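Local coordinates for organic hydroperoxide resistance protein (Deinococcus radiodurans, PDB 1USP) that probably protects the cell from organic hydroperoxides by reducing them in a thiol-dependent reaction, as in the Ohr branch of the OsmC/Ohr family, at residues 74-79 / 101-106; 96-101 / 131-136. One frame throughout, in Å; residues are numbered along the deposited sequence.

Contact 1 of 2, residues 74-79 / 101-106; sequences PADSTI and HFPGLS
T78 and H101 form an antiparallel hydrogen-bonded pair where strand 78-86 begins and strand 93-101 ends, T78 N giving to H101 O at 3.0 Å and H101 N to T78 O at 2.9 Å. On one face of this pair the two side chains lie alongside each other, T78 OG1 resting against H101 CB; ND1 of the imidazole is hydrogen-bonded to the backbone O of R138. Beyond the pair the segments separate into turns that still touch. P74 to S77 is a type I turn whose first carbonyl is gripped twice, by S77 N and by S77 OG at 2.7 Å, both from the same face of its plane. With OG placed beside its own backbone N (chi1 -62°), S77 also meets the F102 ring, OG lying 3.5 Å from CD2. The P103 ring slides past the D76 carboxylate in the opposite direction, CG 3.5 Å from OD1, while P74 CG sits 4.0 Å from L105 CG in the type II turn F102 to L105. The F102 ring reaches I79 CD1 and, with it, packs on M114 and L62. This is the open end of a beta-hairpin, where pairing gives way to a turn on each side and the second segment runs on to helix 107-120.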
# COMPACT_ATOMS: atom_id res chain seq x y z
N PRO B 74 -22.70 -7.20 6.92
CA PRO B 74 -22.98 -8.24 5.92
C PRO B 74 -21.72 -8.86 5.32
O PRO B 74 -20.75 -8.14 5.00
CB PRO B 74 -23.80 -7.50 4.86
CG PRO B 74 -24.44 -6.40 5.58
CD PRO B 74 -23.51 -6.00 6.69
N ALA B 75 -21.73 -10.18 5.19
CA ALA B 75 -20.55 -10.97 4.81
C ALA B 75 -20.09 -10.73 3.36
O ALA B 75 -18.92 -10.94 3.03
CB ALA B 75 -20.83 -12.46 5.04
N ASP B 76 -21.02 -10.31 2.52
CA ASP B 76 -20.73 -10.01 1.11
C ASP B 76 -20.50 -8.51 0.86
O ASP B 76 -20.59 -8.05 -0.27
CB ASP B 76 -21.85 -10.55 0.19
CG ASP B 76 -23.26 -10.22 0.69
OD1 ASP B 76 -23.42 -9.72 1.83
OD2 ASP B 76 -24.28 -10.44 -0.01
N SER B 77 -20.20 -7.76 1.91
CA SER B 77 -19.84 -6.35 1.77
C SER B 77 -18.51 -6.21 1.05
O SER B 77 -17.62 -7.03 1.25
CB SER B 77 -19.76 -5.68 3.14
OG SER B 77 -21.01 -5.74 3.81
N THR B 78 -18.38 -5.16 0.24
CA THR B 78 -17.15 -4.89 -0.50
C THR B 78 -16.68 -3.46 -0.29
O THR B 78 -17.48 -2.57 0.02
CB THR B 78 -17.36 -5.11 -2.01
OG1 THR B 78 -18.48 -4.33 -2.46
CG2 THR B 78 -17.72 -6.54 -2.31
N ILE B 79 -15.38 -3.25 -0.46
CA ILE B 79 -14.77 -1.93 -0.49
C ILE B 79 -13.98 -1.83 -1.79
O ILE B 79 -13.18 -2.71 -2.11
CB ILE B 79 -13.83 -1.75 0.71
CG1 ILE B 79 -14.60 -1.91 2.03
CG2 ILE B 79 -13.10 -0.41 0.63
CD1 ILE B 79 -15.66 -0.86 2.27
N HIS B 101 -20.03 -1.23 -0.41
CA HIS B 101 -21.36 -1.75 -0.67
C HIS B 101 -21.69 -2.72 0.46
O HIS B 101 -20.94 -3.65 0.70
CB HIS B 101 -21.41 -2.46 -2.01
CG HIS B 101 -22.72 -3.12 -2.28
ND1 HIS B 101 -23.92 -2.44 -2.23
CD2 HIS B 101 -23.03 -4.40 -2.58
CE1 HIS B 101 -24.91 -3.27 -2.50
NE2 HIS B 101 -24.40 -4.47 -2.71
N PHE B 102 -22.79 -2.46 1.16
CA PHE B 102 -23.18 -3.26 2.32
C PHE B 102 -24.60 -3.80 2.12
O PHE B 102 -25.56 -3.17 2.54
CB PHE B 102 -23.12 -2.39 3.57
CG PHE B 102 -21.79 -1.72 3.80
CD1 PHE B 102 -21.53 -0.46 3.29
CD2 PHE B 102 -20.79 -2.36 4.52
CE1 PHE B 102 -20.28 0.17 3.49
CE2 PHE B 102 -19.55 -1.74 4.74
CZ PHE B 102 -19.31 -0.46 4.21
N PRO B 103 -24.74 -4.96 1.49
CA PRO B 103 -26.07 -5.46 1.12
C PRO B 103 -27.01 -5.51 2.32
O PRO B 103 -26.64 -6.08 3.34
CB PRO B 103 -25.78 -6.87 0.59
CG PRO B 103 -24.36 -6.83 0.17
CD PRO B 103 -23.67 -5.90 1.11
N GLY B 104 -28.17 -4.88 2.21
CA GLY B 104 -29.19 -4.96 3.25
C GLY B 104 -29.17 -3.86 4.30
O GLY B 104 -30.10 -3.76 5.10
N LEU B 105 -28.12 -3.05 4.32
CA LEU B 105 -28.06 -1.90 5.21
C LEU B 105 -28.64 -0.69 4.51
O LEU B 105 -28.64 -0.61 3.29
CB LEU B 105 -26.60 -1.60 5.58
CG LEU B 105 -25.80 -2.69 6.28
CD1 LEU B 105 -24.54 -2.08 6.89
CD2 LEU B 105 -26.62 -3.41 7.35
N SER B 106 -29.11 0.28 5.29
CA SER B 106 -29.54 1.56 4.75
C SER B 106 -28.33 2.44 4.44
O SER B 106 -27.25 2.23 4.99
CB SER B 106 -30.46 2.29 5.74
OG SER B 106 -29.72 3.14 6.59

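Contact 2 of 2, residues 96-101 / 131-136; sequences VELEGH and VDVRLK
L98 and L135 are partners in a parallel ladder between strands 96-101 and 133-136, whose axes approach to 4.7 Å. L98 bonds through both its N and its O, giving to R134 O at 3.0 Å and receiving K136 N at 2.9 Å; V96 does the same with D132 O, just before residue 133, and R134 N, and G100 N closes the ladder on K136 O. On one face E97, E99, R134 and K136 gather. E97 OE2 takes a salt bridge from K136 NZ at 3.4 Å, weak as a hydrogen bond, and a long one from R134 NH1 at 3.7 Å; carboxylate and guanidinium planes stand 81° apart and no N-H of the arginine is aimed at the oxygen, so the attraction is electrostatic. The lysine is bent at three torsions, chi2 standing at -122°, which folds its CD over the centre of the guanidinium face and brings CE to 3.5 Å from E99 OE1. V96, L98, V133 and L135 make the apolar face: L98 CD1 touches both L135 CD2 and V133 CG1 at 3.9 Å, and V131, from the loop leading in, reaches V96 CG2. Farther out, Y54, F58 and M114 close over L98, while H115 and H118 pack on L135. Adjacent parallel strands connected through helices 107-120 and 122-127 form a beta-alpha-beta crossover; helices 46-69 and 107-120 lie against the apolar face of this OsmC-like sheet.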
# COMPACT_ATOMS: atom_id res chain seq x y z
N VAL B 96 -7.49 9.52 -3.43
CA VAL B 96 -8.18 8.28 -3.09
C VAL B 96 -9.68 8.45 -2.96
O VAL B 96 -10.13 9.42 -2.37
CB VAL B 96 -7.63 7.68 -1.77
CG1 VAL B 96 -8.40 6.44 -1.37
CG2 VAL B 96 -6.13 7.41 -1.88
N GLU B 97 -10.42 7.49 -3.51
CA GLU B 97 -11.84 7.31 -3.29
C GLU B 97 -12.09 5.87 -2.83
O GLU B 97 -11.66 4.92 -3.48
CB GLU B 97 -12.64 7.55 -4.59
CG GLU B 97 -14.14 7.33 -4.45
CD GLU B 97 -14.85 7.25 -5.80
OE1 GLU B 97 -15.11 6.12 -6.29
OE2 GLU B 97 -15.15 8.32 -6.36
N LEU B 98 -12.78 5.72 -1.71
CA LEU B 98 -13.20 4.43 -1.18
C LEU B 98 -14.72 4.33 -1.23
O LEU B 98 -15.39 5.19 -0.70
CB LEU B 98 -12.77 4.30 0.28
CG LEU B 98 -11.27 4.43 0.57
CD1 LEU B 98 -11.03 4.49 2.08
CD2 LEU B 98 -10.54 3.27 -0.04
N GLU B 99 -15.24 3.26 -1.83
CA GLU B 99 -16.67 3.05 -1.99
C GLU B 99 -17.08 1.68 -1.46
O GLU B 99 -16.64 0.66 -1.97
CB GLU B 99 -17.06 3.17 -3.47
CG GLU B 99 -18.56 3.05 -3.72
CD GLU B 99 -18.96 3.56 -5.10
OE1 GLU B 99 -18.56 4.68 -5.47
OE2 GLU B 99 -19.66 2.83 -5.82
N GLY B 100 -17.92 1.67 -0.44
CA GLY B 100 -18.40 0.44 0.16
C GLY B 100 -19.81 0.06 -0.22
O GLY B 100 -20.70 0.91 -0.34
N HIS B 101 -20.03 -1.23 -0.41
CA HIS B 101 -21.36 -1.75 -0.67
C HIS B 101 -21.69 -2.72 0.46
O HIS B 101 -20.94 -3.65 0.70
CB HIS B 101 -21.41 -2.46 -2.01
CG HIS B 101 -22.72 -3.12 -2.28
ND1 HIS B 101 -23.92 -2.44 -2.23
CD2 HIS B 101 -23.03 -4.40 -2.58
CE1 HIS B 101 -24.91 -3.27 -2.50
NE2 HIS B 101 -24.40 -4.47 -2.71
N VAL B 131 -3.56 13.33 1.76
CA VAL B 131 -4.30 12.75 0.66
C VAL B 131 -5.76 13.07 0.90
O VAL B 131 -6.25 12.93 2.03
CB VAL B 131 -4.11 11.21 0.62
CG1 VAL B 131 -4.89 10.59 -0.52
CG2 VAL B 131 -2.63 10.85 0.52
N ASP B 132 -6.45 13.53 -0.15
CA ASP B 132 -7.89 13.70 -0.09
C ASP B 132 -8.45 12.30 -0.18
O ASP B 132 -8.23 11.61 -1.18
CB ASP B 132 -8.40 14.58 -1.25
CG ASP B 132 -9.90 14.84 -1.19
OD1 ASP B 132 -10.46 15.02 -0.08
OD2 ASP B 132 -10.61 14.91 -2.23
N VAL B 133 -9.08 11.84 0.90
CA VAL B 133 -9.75 10.55 0.90
C VAL B 133 -11.24 10.81 0.96
O VAL B 133 -11.74 11.31 1.95
CB VAL B 133 -9.34 9.64 2.07
CG1 VAL B 133 -10.13 8.33 2.03
CG2 VAL B 133 -7.84 9.36 2.05
N ARG B 134 -11.93 10.45 -0.11
CA ARG B 134 -13.37 10.60 -0.21
C ARG B 134 -14.07 9.26 0.04
O ARG B 134 -13.75 8.28 -0.61
CB ARG B 134 -13.70 11.11 -1.61
CG ARG B 134 -15.14 11.47 -1.78
CD ARG B 134 -15.44 12.10 -3.10
NE ARG B 134 -16.88 12.10 -3.35
CZ ARG B 134 -17.46 11.87 -4.52
NH1 ARG B 134 -16.73 11.58 -5.60
NH2 ARG B 134 -18.78 11.91 -4.61
N LEU B 135 -15.01 9.24 0.98
CA LEU B 135 -15.80 8.07 1.33
C LEU B 135 -17.17 8.08 0.66
O LEU B 135 -17.91 9.06 0.76
CB LEU B 135 -16.01 8.03 2.85
CG LEU B 135 -14.76 7.99 3.73
CD1 LEU B 135 -15.14 7.81 5.20
CD2 LEU B 135 -13.80 6.91 3.27
N LYS B 136 -17.51 6.98 -0.02
CA LYS B 136 -18.77 6.82 -0.73
C LYS B 136 -19.42 5.48 -0.38
O LYS B 136 -18.74 4.50 -0.09
CB LYS B 136 -18.60 6.85 -2.26
CG LYS B 136 -17.57 7.82 -2.82
CD LYS B 136 -18.18 8.81 -3.80
CE LYS B 136 -18.94 8.15 -4.96
NZ LYS B 136 -18.51 8.69 -6.30

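Overall arrangement
The two contacts illustrate how one central strand serves two neighbours: strand 93-101 pairs antiparallel with 78-86 in contact 1 and parallel with 133-137 in contact 2. Their centres lie 16 Å apart, yet they share H101 and touch where I79 CD1 rests 3.7 Å from G100 CA. Contact 1 is the more peripheral, its centre about 17 Å from that of the chain against about 10 Å for contact 2. A glycerol, probably from the crystallisation liquor, is hydrogen-bonded to F102 N and L105 O and, weakly, to H101 ND1. Helices 46-69 and 107-120 pack on both contacts; the first carries C57 of the C57–C121 disulfide. At T78 and I79 the sheet continues into a strand of the partner subunit.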